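Local coordinates for protein nitrite oxidoreductase subunit A (PDB 7B04) that is a subunit of the molybdopterin oxidoreductase family that carries a molybdenum atom, two MD1 molecules and an iron/sulfur cluster, at residues S863-I868 with I890-W894. Numbering follows the deposited sequence.
Sequences STNPYI and IKKSW
A type I beta turn from Asn865 to Ile868, closed by the bond from Ile868 N to Asn865 O, receives the ammonium group of Lys891 from the edge strand 890-892. Lys891 NZ donates to both ends of the turn, at 2.7 Å from Asn865 O and 2.8 Å from Ile868 O. The two bonds differ in direction: NZ lies in the carbonyl plane of Ile868 but 38° out of that of Asn865, whose opposite face takes Ile868 N. With CG anti to the backbone N (chi1 -178°), the lysine chain heads for the turn, and a bend at chi3 (71°) brings NZ within bonding distance of both oxygens, which lie on the same side of it. On the way CG runs past Ser863 O, and CD lies 4.1 Å from Ile868 CB. An ST turn, Asn865 N to Ser863 OG, and an Asx turn, Tyr867 N to Asn865 OD1, brace the receiving loop from within. Ser863 N bonds to Lys892 O at 2.9 Å, continuing the parallel pairing of strands 860-862 and 890-892 one residue beyond the first strand, while Thr864 CG2 meets Ser893 CB at 3.5 Å. Within that pairing the backbone of Ile861 hydrogen-bonds with those of Ile890 and Lys892. Helix 481-488 packs against the loop through His488, and beyond the strand Ser893 caps helix 894-897 through Glu896 N.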
loop_
_atom_site.group_PDB
_atom_site.type_symbol
_atom_site.label_atom_id
_atom_site.label_comp_id
_atom_site.label_asym_id
_atom_site.label_seq_id
_atom_site.Cartn_x
_atom_site.Cartn_y
_atom_site.Cartn_z
ATOM N N SER B 863 8.978 2.072 -40.127
ATOM C CA SER B 863 10.316 1.848 -40.660
ATOM C C SER B 863 10.263 1.938 -42.178
ATOM O O SER B 863 9.208 1.758 -42.793
ATOM C CB SER B 863 10.882 0.488 -40.232
ATOM O OG SER B 863 12.182 0.288 -40.760
ATOM N N THR B 864 11.419 2.241 -42.772
ATOM C CA THR B 864 11.609 2.170 -44.217
ATOM C C THR B 864 12.665 1.142 -44.594
ATOM O O THR B 864 13.066 1.078 -45.763
ATOM C CB THR B 864 11.997 3.536 -44.793
ATOM O OG1 THR B 864 13.237 3.967 -44.220
ATOM C CG2 THR B 864 10.925 4.561 -44.500
ATOM N N ASN B 865 13.134 0.356 -43.634
ATOM C CA ASN B 865 14.163 -0.643 -43.874
ATOM C C ASN B 865 13.711 -1.614 -44.958
ATOM O O ASN B 865 12.675 -2.275 -44.793
ATOM C CB ASN B 865 14.463 -1.395 -42.578
ATOM C CG ASN B 865 15.709 -2.257 -42.671
ATOM O OD1 ASN B 865 16.370 -2.309 -43.707
ATOM N ND2 ASN B 865 16.035 -2.939 -41.579
ATOM N N PRO B 866 14.440 -1.731 -46.073
ATOM C CA PRO B 866 14.073 -2.730 -47.088
ATOM C C PRO B 866 14.300 -4.157 -46.627
ATOM O O PRO B 866 13.909 -5.091 -47.340
ATOM C CB PRO B 866 14.981 -2.379 -48.272
ATOM C CG PRO B 866 16.160 -1.708 -47.647
ATOM C CD PRO B 866 15.621 -0.944 -46.470
ATOM N N TYR B 867 14.915 -4.349 -45.465
ATOM C CA TYR B 867 15.171 -5.667 -44.908
ATOM C C TYR B 867 14.084 -6.113 -43.941
ATOM O O TYR B 867 14.179 -7.209 -43.382
ATOM C CB TYR B 867 16.542 -5.665 -44.231
ATOM C CG TYR B 867 17.606 -5.152 -45.173
ATOM C CD1 TYR B 867 17.627 -5.559 -46.501
ATOM C CD2 TYR B 867 18.552 -4.228 -44.756
ATOM C CE1 TYR B 867 18.577 -5.087 -47.380
ATOM C CE2 TYR B 867 19.505 -3.742 -45.631
ATOM C CZ TYR B 867 19.513 -4.178 -46.943
ATOM O OH TYR B 867 20.462 -3.709 -47.822
ATOM N N ILE B 868 13.075 -5.279 -43.716
ATOM C CA ILE B 868 11.841 -5.680 -43.056
ATOM C C ILE B 868 10.828 -5.945 -44.160
ATOM O O ILE B 868 10.425 -5.023 -44.876
ATOM C CB ILE B 868 11.338 -4.608 -42.079
ATOM C CG1 ILE B 868 12.372 -4.349 -40.983
ATOM C CG2 ILE B 868 10.004 -5.023 -41.477
ATOM C CD1 ILE B 868 12.073 -3.124 -40.145
ATOM N N ILE B 890 1.860 -4.008 -41.522
ATOM C CA ILE B 890 2.093 -3.087 -42.631
ATOM C C ILE B 890 3.268 -2.183 -42.281
ATOM O O ILE B 890 3.249 -1.493 -41.253
ATOM C CB ILE B 890 0.841 -2.262 -42.961
ATOM C CG1 ILE B 890 -0.184 -3.134 -43.687
ATOM C CG2 ILE B 890 1.205 -1.054 -43.808
ATOM C CD1 ILE B 890 -1.461 -2.413 -44.037
ATOM N N LYS B 891 4.287 -2.188 -43.135
ATOM C CA LYS B 891 5.417 -1.285 -42.975
ATOM C C LYS B 891 5.059 0.090 -43.527
ATOM O O LYS B 891 4.422 0.207 -44.578
ATOM C CB LYS B 891 6.649 -1.843 -43.689
ATOM C CG LYS B 891 7.903 -1.001 -43.546
ATOM C CD LYS B 891 9.128 -1.739 -44.066
ATOM C CE LYS B 891 9.102 -1.861 -45.583
ATOM N NZ LYS B 891 10.333 -2.513 -46.113
ATOM N N LYS B 892 5.468 1.133 -42.806
ATOM C CA LYS B 892 5.127 2.501 -43.169
ATOM C C LYS B 892 6.150 3.438 -42.546
ATOM O O LYS B 892 6.614 3.198 -41.431
ATOM C CB LYS B 892 3.708 2.856 -42.707
ATOM C CG LYS B 892 3.133 4.105 -43.354
ATOM C CD LYS B 892 1.692 4.334 -42.917
ATOM C CE LYS B 892 0.753 3.305 -43.528
ATOM N NZ LYS B 892 0.578 3.504 -44.992
ATOM N N SER B 893 6.497 4.501 -43.266
ATOM C CA SER B 893 7.472 5.449 -42.743
ATOM C C SER B 893 6.854 6.301 -41.642
ATOM O O SER B 893 5.634 6.436 -41.536
ATOM C CB SER B 893 8.001 6.352 -43.859
ATOM O OG SER B 893 7.029 7.310 -44.244
ATOM N N TRP B 894 7.725 6.884 -40.811
ATOM C CA TRP B 894 7.229 7.684 -39.693
ATOM C C TRP B 894 6.486 8.916 -40.184
ATOM O O TRP B 894 5.476 9.317 -39.598
ATOM C CB TRP B 894 8.360 8.086 -38.750
ATOM C CG TRP B 894 7.907 9.124 -37.754
ATOM C CD1 TRP B 894 8.427 10.373 -37.583
ATOM C CD2 TRP B 894 6.830 9.005 -36.802
ATOM N NE1 TRP B 894 7.753 11.034 -36.587
ATOM C CE2 TRP B 894 6.770 10.218 -36.091
ATOM C CE3 TRP B 894 5.920 7.992 -36.481
ATOM C CZ2 TRP B 894 5.839 10.448 -35.076
ATOM C CZ3 TRP B 894 4.990 8.227 -35.474
ATOM C CH2 TRP B 894 4.959 9.444 -34.786
#